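Local atomic coordinates of FdhC (PDB entry 5KTC), a protein that probably transfers a 3-hydroxybutanoyl group from coenzyme A to the amino group of a nucleotide-linked 3-amino-3,6-dideoxy-galactose, as a sugar N-acyltransferase of the GNAT superfamily. Residues P89-W94 and G124-F130; Y116-S121 and F162-Y167; A108-L113 and F142-M146. One frame throughout, in Å; residues are numbered along the deposited sequence.

Contact 1 (P89-W94 and G124-F130); sequences PKSFCW and GFEQSHF. With FUH ([[(2~{R},3~{S},5~{R})-5-[5-methyl-2,4-bis(oxidanylidene)pyrimidin-1-yl]-3-oxidanyl-oxolan-2-yl]methoxy-oxidanyl-phosphoryl] [(2~{R},3~{R},4~{S},5~{R},6~{R})-6-methyl-3,5-bis(oxidanyl)-4-[[(3~{R})-3-oxidanylbutanoyl]amino]oxan-2-yl] hydrogen phosphate), chain C.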
# COMPACT_ATOMS: atom_id res chain seq x y z
N PRO A 89 19.85 -7.89 1.02
CA PRO A 89 19.70 -6.44 0.89
C PRO A 89 18.58 -5.86 1.83
O PRO A 89 17.85 -6.59 2.51
CB PRO A 89 19.40 -6.27 -0.61
CG PRO A 89 18.72 -7.58 -1.03
CD PRO A 89 19.05 -8.63 0.01
N LYS A 90 18.52 -4.54 1.89
CA LYS A 90 17.60 -3.90 2.79
C LYS A 90 16.18 -4.09 2.17
O LYS A 90 15.96 -3.67 1.04
CB LYS A 90 18.00 -2.46 2.93
CG LYS A 90 17.60 -1.87 4.25
CD LYS A 90 18.45 -0.64 4.53
CE LYS A 90 17.90 0.13 5.71
NZ LYS A 90 16.54 0.66 5.41
N SER A 91 15.29 -4.78 2.87
CA SER A 91 13.98 -5.14 2.28
C SER A 91 12.82 -4.79 3.16
O SER A 91 12.93 -4.80 4.43
CB SER A 91 13.93 -6.62 1.87
OG SER A 91 13.91 -7.41 3.02
N PHE A 92 11.71 -4.40 2.54
CA PHE A 92 10.48 -4.17 3.29
C PHE A 92 9.39 -4.99 2.64
O PHE A 92 9.44 -5.23 1.48
CB PHE A 92 10.05 -2.68 3.36
CG PHE A 92 9.59 -2.09 2.06
CD1 PHE A 92 10.49 -1.63 1.11
CD2 PHE A 92 8.23 -1.96 1.79
CE1 PHE A 92 10.06 -1.09 -0.09
CE2 PHE A 92 7.81 -1.42 0.58
CZ PHE A 92 8.73 -0.96 -0.34
N CYS A 93 8.44 -5.46 3.44
CA CYS A 93 7.19 -6.00 2.91
C CYS A 93 6.09 -4.90 2.84
O CYS A 93 6.11 -3.93 3.60
CB CYS A 93 6.66 -7.16 3.78
SG CYS A 93 7.88 -8.54 3.88
N TRP A 94 5.13 -5.09 1.95
CA TRP A 94 3.94 -4.28 1.98
C TRP A 94 2.71 -5.12 1.66
O TRP A 94 2.78 -6.25 1.14
CB TRP A 94 4.02 -3.05 1.08
CG TRP A 94 3.87 -3.20 -0.39
CD1 TRP A 94 4.80 -3.62 -1.29
CD2 TRP A 94 2.70 -2.83 -1.16
NE1 TRP A 94 4.27 -3.55 -2.57
CE2 TRP A 94 3.01 -3.02 -2.52
CE3 TRP A 94 1.44 -2.32 -0.82
CZ2 TRP A 94 2.09 -2.73 -3.55
CZ3 TRP A 94 0.53 -2.01 -1.86
CH2 TRP A 94 0.86 -2.23 -3.19
N GLY A 124 14.74 4.54 2.32
CA GLY A 124 16.01 3.96 1.93
C GLY A 124 16.14 2.45 1.78
O GLY A 124 17.22 1.93 1.90
N PHE A 125 15.05 1.72 1.51
CA PHE A 125 15.19 0.26 1.26
C PHE A 125 15.70 0.01 -0.13
O PHE A 125 15.63 0.91 -0.99
CB PHE A 125 13.84 -0.46 1.45
CG PHE A 125 13.42 -0.55 2.88
CD1 PHE A 125 13.87 -1.59 3.66
CD2 PHE A 125 12.61 0.36 3.43
CE1 PHE A 125 13.52 -1.68 4.99
CE2 PHE A 125 12.21 0.27 4.74
CZ PHE A 125 12.66 -0.76 5.52
N GLU A 126 16.14 -1.21 -0.38
CA GLU A 126 16.56 -1.64 -1.70
C GLU A 126 15.61 -2.56 -2.45
O GLU A 126 15.62 -2.58 -3.67
CB GLU A 126 17.93 -2.33 -1.62
CG GLU A 126 19.10 -1.35 -1.41
CD GLU A 126 19.24 -0.28 -2.49
OE1 GLU A 126 19.20 0.94 -2.14
OE2 GLU A 126 19.38 -0.64 -3.70
N GLN A 127 14.82 -3.34 -1.71
CA GLN A 127 13.90 -4.33 -2.29
C GLN A 127 12.58 -4.34 -1.55
O GLN A 127 12.57 -4.11 -0.35
CB GLN A 127 14.42 -5.76 -2.03
CG GLN A 127 15.60 -6.27 -2.78
CD GLN A 127 15.45 -7.80 -3.02
OE1 GLN A 127 15.00 -8.62 -2.13
NE2 GLN A 127 15.79 -8.19 -4.25
N SER A 128 11.50 -4.74 -2.25
CA SER A 128 10.21 -4.87 -1.60
C SER A 128 9.80 -6.31 -1.80
O SER A 128 10.05 -6.84 -2.84
CB SER A 128 9.19 -3.94 -2.21
OG SER A 128 8.05 -4.00 -1.39
N HIS A 129 9.24 -6.92 -0.76
CA HIS A 129 8.68 -8.28 -0.87
C HIS A 129 7.20 -8.22 -0.56
O HIS A 129 6.78 -7.49 0.30
CB HIS A 129 9.34 -9.22 0.14
CG HIS A 129 10.82 -9.37 -0.02
ND1 HIS A 129 11.57 -10.09 0.88
CD2 HIS A 129 11.71 -8.87 -0.93
CE1 HIS A 129 12.84 -10.07 0.51
NE2 HIS A 129 12.96 -9.34 -0.58
N PHE A 130 6.38 -9.03 -1.26
CA PHE A 130 4.98 -9.21 -0.86
C PHE A 130 4.42 -10.49 -1.49
O PHE A 130 5.04 -11.11 -2.35
CB PHE A 130 4.11 -7.99 -1.28
CG PHE A 130 4.20 -7.68 -2.73
CD1 PHE A 130 5.19 -6.84 -3.21
CD2 PHE A 130 3.31 -8.27 -3.67
CE1 PHE A 130 5.28 -6.55 -4.57
CE2 PHE A 130 3.40 -7.99 -5.04
CZ PHE A 130 4.38 -7.12 -5.48
O1 FUH C . -1.87 -6.96 0.66
C1 FUH C . -1.04 -7.80 0.33
C2 FUH C . -0.00 -7.54 -0.71
C3 FUH C . -0.40 -6.45 -1.67
O2 FUH C . -1.11 -7.00 -2.82
C4 FUH C . 0.81 -5.76 -2.23
N1 FUH C . -0.98 -9.05 0.93
C5 FUH C . -1.71 -9.31 2.18
C6 FUH C . -2.45 -10.66 2.13
O3 FUH C . -1.52 -11.62 1.85
C7 FUH C . -3.05 -11.07 3.45
C8 FUH C . -3.54 -12.54 3.50
O4 FUH C . -2.09 -10.92 4.51
C9 FUH C . -0.73 -9.31 3.34
O5 FUH C . -0.16 -8.01 3.57
C10 FUH C . -1.44 -9.65 4.59
O6 FUH C . -2.40 -8.63 4.82
P1 FUH C . -3.14 -8.47 6.19
O7 FUH C . -4.30 -9.40 6.32
O8 FUH C . -3.60 -7.01 6.20
O9 FUH C . -2.12 -8.49 7.41
P2 FUH C . -1.44 -9.69 8.23
O10 FUH C . 0.02 -9.42 8.25
O11 FUH C . -1.84 -10.98 7.52
O12 FUH C . -2.13 -9.45 9.62
C11 FUH C . -1.51 -9.92 10.82
C12 FUH C . -2.59 -10.20 11.83
C13 FUH C . -3.79 -10.99 11.26
O13 FUH C . -4.36 -11.88 12.24
C14 FUH C . -4.86 -9.94 10.99
C15 FUH C . -4.55 -8.93 12.07
O14 FUH C . -3.12 -8.97 12.32
N2 FUH C . -4.79 -7.51 11.73
C16 FUH C . -4.06 -6.88 10.76
C17 FUH C . -4.25 -5.53 10.50
C18 FUH C . -3.45 -4.78 9.45
C19 FUH C . -5.26 -4.85 11.26
O15 FUH C . -5.43 -3.58 11.09
N3 FUH C . -5.96 -5.49 12.21
C20 FUH C . -5.69 -6.78 12.45
O16 FUH C . -6.41 -7.41 13.36
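S91 lies beside Q127, F92 beside S128 and C93 beside H129 in a parallel ladder whose two strands point 36° apart. K90 O starts it by accepting two backbone bonds, from E126 N at 2.8 Å and Q127 N at 3.0 Å; F92 then bonds through N to Q127 O and through O to H129 N, and the bond from W94 N to H129 O is weak. The F125 ring is gripped on both faces: F92 CB stands over its centre, and K90 NZ lies over the opposite face, 3.9 Å from the centroid, in a cation-pi contact. A bend at the end of the lysine chain (chi4 -64°) carries NZ there. S128 OG sits over the rim of the F92 ring, 3.3 Å from CE2, and also at the edge of the W94 ring. On the other face of the sheet S91 CB makes a CH-pi contact over one face of the H129 ring, toward its rim, while H129 NE2 donates in its ring plane to Q127 OE1 at 2.7 Å, a bond that restrains the imidazole's rotation. The product's acyl methyl C4 is over the W94 ring, 3.5 Å from CE2. Helix 107-122 connects these neighbouring strands in a beta-alpha-beta unit of the GNAT fold. The backbone bonds hold W94 and F130 side by side, and their rings offer an apolar surface to the acyl methyl end.

Contact 2 (Y116-S121 and F162-Y167); sequences YEAGFS and FPKSKY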
# COMPACT_ATOMS: atom_id res chain seq x y z
N TYR A 116 5.84 2.62 -2.79
CA TYR A 116 7.21 2.51 -3.24
C TYR A 116 8.01 3.80 -3.01
O TYR A 116 9.20 3.72 -2.73
CB TYR A 116 7.25 2.06 -4.72
CG TYR A 116 6.67 0.68 -4.92
CD1 TYR A 116 7.08 -0.40 -4.11
CD2 TYR A 116 5.78 0.40 -5.94
CE1 TYR A 116 6.63 -1.67 -4.32
CE2 TYR A 116 5.27 -0.87 -6.10
CZ TYR A 116 5.71 -1.91 -5.31
OH TYR A 116 5.23 -3.19 -5.43
N GLU A 117 7.39 4.96 -3.14
CA GLU A 117 8.02 6.27 -2.79
C GLU A 117 8.47 6.19 -1.30
O GLU A 117 9.60 6.50 -0.93
CB GLU A 117 7.00 7.44 -3.08
CG GLU A 117 7.53 8.83 -3.49
CD GLU A 117 6.43 9.92 -3.69
OE1 GLU A 117 6.40 10.82 -2.82
OE2 GLU A 117 5.63 9.94 -4.69
N ALA A 118 7.55 5.74 -0.45
CA ALA A 118 7.84 5.68 0.99
C ALA A 118 8.98 4.75 1.29
O ALA A 118 9.95 5.08 2.04
CB ALA A 118 6.61 5.30 1.76
N GLY A 119 8.91 3.56 0.71
CA GLY A 119 9.86 2.52 1.02
C GLY A 119 11.22 2.78 0.44
O GLY A 119 12.18 2.68 1.12
N PHE A 120 11.28 3.14 -0.84
CA PHE A 120 12.57 3.25 -1.52
C PHE A 120 13.20 4.62 -1.31
O PHE A 120 14.42 4.69 -1.08
CB PHE A 120 12.43 2.97 -3.01
CG PHE A 120 12.05 1.58 -3.33
CD1 PHE A 120 12.80 0.51 -2.89
CD2 PHE A 120 10.96 1.33 -4.13
CE1 PHE A 120 12.44 -0.77 -3.24
CE2 PHE A 120 10.61 0.04 -4.47
CZ PHE A 120 11.32 -1.00 -4.05
N SER A 121 12.42 5.70 -1.39
CA SER A 121 13.06 6.99 -1.19
C SER A 121 12.92 7.53 0.28
O SER A 121 13.94 7.83 0.89
CB SER A 121 12.70 7.93 -2.31
OG SER A 121 11.58 8.63 -1.91
N PHE A 162 9.86 -6.58 -5.72
CA PHE A 162 9.76 -5.37 -6.58
C PHE A 162 11.07 -4.59 -6.33
O PHE A 162 11.38 -4.25 -5.22
CB PHE A 162 8.47 -4.59 -6.28
CG PHE A 162 8.21 -3.49 -7.27
CD1 PHE A 162 8.84 -2.28 -7.15
CD2 PHE A 162 7.35 -3.70 -8.34
CE1 PHE A 162 8.69 -1.30 -8.11
CE2 PHE A 162 7.20 -2.71 -9.29
CZ PHE A 162 7.85 -1.51 -9.16
N PRO A 163 11.92 -4.47 -7.34
CA PRO A 163 13.23 -3.86 -7.09
C PRO A 163 13.17 -2.34 -7.16
O PRO A 163 12.35 -1.80 -7.93
CB PRO A 163 14.08 -4.40 -8.26
CG PRO A 163 13.12 -4.54 -9.33
CD PRO A 163 11.81 -5.00 -8.69
N LYS A 164 14.04 -1.68 -6.39
CA LYS A 164 14.17 -0.21 -6.38
C LYS A 164 14.39 0.32 -7.81
O LYS A 164 13.89 1.34 -8.15
CB LYS A 164 15.32 0.22 -5.45
CG LYS A 164 15.53 1.70 -5.36
CD LYS A 164 16.52 2.15 -4.30
CE LYS A 164 16.38 3.66 -4.10
NZ LYS A 164 17.51 4.15 -3.27
N SER A 165 15.17 -0.39 -8.59
CA SER A 165 15.42 -0.07 -10.00
C SER A 165 14.16 0.06 -10.85
O SER A 165 14.06 0.94 -11.72
CB SER A 165 16.38 -1.09 -10.62
OG SER A 165 15.74 -2.33 -10.81
N LYS A 166 13.16 -0.78 -10.59
CA LYS A 166 11.94 -0.69 -11.33
C LYS A 166 11.12 0.51 -10.89
O LYS A 166 10.39 1.13 -11.73
CB LYS A 166 11.12 -1.95 -11.19
CG LYS A 166 9.80 -1.94 -11.96
CD LYS A 166 9.95 -1.81 -13.48
CE LYS A 166 10.61 -3.04 -14.08
NZ LYS A 166 10.87 -2.83 -15.54
N TYR A 167 11.15 0.79 -9.59
CA TYR A 167 10.45 1.97 -9.07
C TYR A 167 10.99 3.25 -9.72
O TYR A 167 10.20 4.15 -10.06
CB TYR A 167 10.57 2.07 -7.53
CG TYR A 167 10.60 3.47 -6.96
CD1 TYR A 167 9.45 4.21 -6.74
CD2 TYR A 167 11.81 4.01 -6.58
CE1 TYR A 167 9.52 5.50 -6.18
CE2 TYR A 167 11.90 5.25 -6.06
CZ TYR A 167 10.77 6.01 -5.86
OH TYR A 167 10.99 7.27 -5.34
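Y116, its CG anti to the carbonyl carbon (chi1 -64°), and F162, its CG anti to the backbone N (chi1 -171°), bring their rings together as an offset stack, with centroids 4.1 Å apart and planes at 12°. The overlap is off-centre: the phenol end of Y116 covers the root of the F162 ring, OH lying 3.5 Å from CG. The stack belongs to the alpha/beta core of the GNAT fold, where helix 107-122 packs against the sheet and here meets the junction of strand 157-163 with helix 164-173. P163 is the N-cap residue of that second helix.

One turn further along the first helix, F120 fills the corner. K164 CA stands over the centre of its ring, 3.7 Å from the centroid, in a CH-pi contact, and the extended lysine chain slides past in the opposite direction. At the ring edge F120 CZ approaches F162 O at 3.5 Å, while F120 CE2 faces the edge of the F162 ring.

Y167 is the knob of a knob-into-hole fit, seated among Y116, E117, F120 and S121, where helix 107-122 makes a wider pi-type turn at 117-121. Its CB presses on F120 CD2 at 3.5 Å, its CD1 meets Y116 CB at 3.7 Å, and Y116 O lies above one face, toward the rim. Across the contact the packing is apolar and aromatic; the two phenol hydroxyls find their polar partners elsewhere, Y116 OH with W94 NE1 and Y167 OH with K171 NZ. Beside the latter hydroxyl, S121 CB comes to 3.5 Å from Y167 OH.

Contact 3 (A108-L113 and F142-M146); sequences AVESAL and FHLKM. With COA (coenzyme A), chain D.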
# COMPACT_ATOMS: atom_id res chain seq x y z
N ALA A 108 -5.75 2.59 -6.81
CA ALA A 108 -4.88 1.39 -6.68
C ALA A 108 -3.48 1.72 -7.22
O ALA A 108 -2.46 1.47 -6.57
CB ALA A 108 -5.49 0.17 -7.37
N VAL A 109 -3.44 2.34 -8.39
CA VAL A 109 -2.15 2.76 -8.98
C VAL A 109 -1.46 3.80 -8.11
O VAL A 109 -0.24 3.71 -7.84
CB VAL A 109 -2.31 3.30 -10.43
CG1 VAL A 109 -0.99 3.69 -11.00
CG2 VAL A 109 -3.01 2.31 -11.31
N GLU A 110 -2.20 4.81 -7.69
CA GLU A 110 -1.56 5.88 -6.94
C GLU A 110 -0.96 5.39 -5.58
O GLU A 110 0.15 5.75 -5.18
CB GLU A 110 -2.60 6.98 -6.63
CG GLU A 110 -3.11 7.71 -7.88
CD GLU A 110 -4.07 8.85 -7.60
OE1 GLU A 110 -4.23 9.32 -6.46
OE2 GLU A 110 -4.62 9.34 -8.58
N SER A 111 -1.78 4.60 -4.90
CA SER A 111 -1.39 4.09 -3.55
C SER A 111 -0.20 3.14 -3.65
O SER A 111 0.76 3.26 -2.86
CB SER A 111 -2.58 3.47 -2.83
OG SER A 111 -3.15 2.38 -3.49
N ALA A 112 -0.17 2.28 -4.68
CA ALA A 112 0.99 1.42 -4.87
C ALA A 112 2.29 2.27 -5.09
O ALA A 112 3.36 2.04 -4.46
CB ALA A 112 0.76 0.41 -6.03
N LEU A 113 2.17 3.31 -5.92
CA LEU A 113 3.29 4.14 -6.21
C LEU A 113 3.77 4.87 -4.97
O LEU A 113 4.96 5.05 -4.79
CB LEU A 113 2.97 5.15 -7.35
CG LEU A 113 2.69 4.47 -8.67
CD1 LEU A 113 2.02 5.48 -9.64
CD2 LEU A 113 3.99 3.86 -9.24
N PHE A 142 -2.12 -6.86 -11.79
CA PHE A 142 -1.67 -5.54 -11.42
C PHE A 142 -0.19 -5.46 -11.15
O PHE A 142 0.48 -4.60 -11.65
CB PHE A 142 -2.42 -5.07 -10.12
CG PHE A 142 -2.02 -3.70 -9.66
CD1 PHE A 142 -0.91 -3.50 -8.84
CD2 PHE A 142 -2.79 -2.58 -10.03
CE1 PHE A 142 -0.56 -2.22 -8.43
CE2 PHE A 142 -2.44 -1.32 -9.62
CZ PHE A 142 -1.33 -1.12 -8.82
N HIS A 143 0.26 -6.29 -10.22
CA HIS A 143 1.68 -6.31 -9.82
C HIS A 143 2.63 -6.69 -10.97
O HIS A 143 3.65 -6.01 -11.17
CB HIS A 143 1.93 -7.24 -8.62
CG HIS A 143 1.29 -6.76 -7.35
ND1 HIS A 143 1.56 -5.53 -6.80
CD2 HIS A 143 0.37 -7.34 -6.54
CE1 HIS A 143 0.87 -5.39 -5.68
NE2 HIS A 143 0.14 -6.47 -5.50
N LEU A 144 2.25 -7.68 -11.76
CA LEU A 144 3.08 -8.03 -12.97
C LEU A 144 3.15 -6.87 -13.91
O LEU A 144 4.21 -6.51 -14.38
CB LEU A 144 2.56 -9.27 -13.70
CG LEU A 144 2.72 -10.53 -12.87
CD1 LEU A 144 1.79 -11.73 -13.19
CD2 LEU A 144 4.17 -10.96 -12.81
N LYS A 145 2.03 -6.23 -14.16
CA LYS A 145 2.03 -5.07 -15.02
C LYS A 145 2.97 -3.97 -14.53
O LYS A 145 3.70 -3.36 -15.30
CB LYS A 145 0.62 -4.50 -15.20
CG LYS A 145 0.50 -3.35 -16.24
CD LYS A 145 -0.99 -3.11 -16.59
CE LYS A 145 -1.25 -1.90 -17.50
NZ LYS A 145 -0.44 -1.94 -18.76
N MET A 146 2.92 -3.66 -13.25
CA MET A 146 3.79 -2.58 -12.73
C MET A 146 5.28 -2.99 -12.67
O MET A 146 6.15 -2.15 -12.50
CB MET A 146 3.33 -2.18 -11.31
CG MET A 146 3.96 -0.92 -10.75
SD MET A 146 3.09 -0.37 -9.25
CE MET A 146 1.61 0.36 -9.95
N1A COA D . -1.21 1.29 -15.54
C2A COA D . -2.34 1.97 -15.85
N3A COA D . -3.53 1.67 -15.33
C4A COA D . -3.60 0.73 -14.40
C5A COA D . -2.39 -0.02 -13.98
C6A COA D . -1.15 0.32 -14.63
N6A COA D . -0.01 -0.31 -14.33
N7A COA D . -2.76 -0.89 -13.05
C8A COA D . -4.09 -0.74 -12.88
N9A COA D . -4.59 0.23 -13.70
C1B COA D . -5.99 0.70 -13.79
C2B COA D . -6.93 -0.50 -13.79
O2B COA D . -7.15 -1.05 -15.10
C3B COA D . -8.15 0.06 -13.15
O3B COA D . -8.83 0.85 -14.13
P3B COA D . -10.21 0.33 -14.77
O7A COA D . -11.24 1.08 -13.92
O8A COA D . -9.92 0.93 -16.12
O9A COA D . -10.24 -1.17 -14.65
C4B COA D . -7.59 1.00 -12.10
O4B COA D . -6.32 1.44 -12.61
C5B COA D . -7.54 0.39 -10.71
O5B COA D . -6.77 -0.79 -10.73
P1A COA D . -7.42 -2.16 -10.29
O1A COA D . -6.45 -3.27 -10.63
O2A COA D . -8.89 -2.28 -10.58
O3A COA D . -7.34 -2.18 -8.67
P2A COA D . -8.42 -2.09 -7.56
O4A COA D . -9.18 -0.79 -7.55
O5A COA D . -9.28 -3.34 -7.51
O6A COA D . -7.54 -2.07 -6.23
CBP COA D . -7.06 -3.65 -4.44
CCP COA D . -6.79 -3.24 -5.90
CDP COA D . -6.28 -4.92 -4.20
CEP COA D . -6.59 -2.56 -3.48
CAP COA D . -8.58 -3.88 -4.26
OAP COA D . -9.00 -4.71 -5.39
C9P COA D . -8.95 -4.48 -2.96
O9P COA D . -9.10 -3.86 -1.88
N8P COA D . -9.11 -5.81 -3.01
C7P COA D . -9.45 -6.54 -1.84
C6P COA D . -8.37 -6.66 -0.80
C5P COA D . -7.20 -7.43 -1.36
O5P COA D . -7.41 -8.52 -1.92
N4P COA D . -6.02 -6.87 -1.25
C3P COA D . -4.82 -7.44 -1.88
C2P COA D . -4.27 -8.65 -1.09
S1P COA D . -2.97 -9.45 -2.09
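F142 reaches from helix 137-146 toward helix 107-122, two helices of the GNAT fold that cross at -63° in these segments and whose axes stay 12.0 Å apart, so that long side chains must span the interval. From CB, with CG anti to the backbone N (chi1 -180°), the ring extends straight at the other helix. Its CD1 lies over one face of the H143 ring, whose NE2 bonds to the product's acyl hydroxyl, O2. On the other flank CD2 comes to 3.5 Å from N7A of the coenzyme A adenine, and CE2 meets both N7A and V109 CG2. CE1 touches A112 CB at 3.8 Å, and the tip, CZ, reaches A108 O at 3.6 Å; A112 CB and V109 CA both lie at the ring edge.

M146 bridges the same interval one turn later. Its bent end brings CE to 4.0 Å from A112 CB, near V109 and L113.

The pair of helices also lines the coenzyme site. V109 CG2 lies on one face of the adenine, 3.5 Å from C4A, and K145 lies on the opposite face, its CE meeting C6A at 3.6 Å, so the base is sandwiched between residues of the two segments. W97 meets the F142 ring edge-to-face. At the start of helix 107-122, A108 CB lies 3.2 Å from O6A, the ester oxygen between pyrophosphate and pantetheine arm of coenzyme A.

Overall arrangement
The residues that touch in contact 3 are all buried, whereas contacts 1 and 2 are partly buried, with exposed residues at their margins. Helix 107-122 unites them: it connects the two strands of contact 1, its first part serves contact 3 and its later part contact 2. Contacts 1 and 2 also share the sheet, where S128 O meets F162 N across neighbouring strands 127-133 and 157-163. Chemistry follows place: backbone bonds join contact 1, aromatic packing fills contact 2, and contact 3 relies on sparse apolar touches around coenzyme A. The product's acyl end and the coenzyme's thiol end come together beside this assembly, with H143 packed against W94 and F130, and M146 against Y116 and F162.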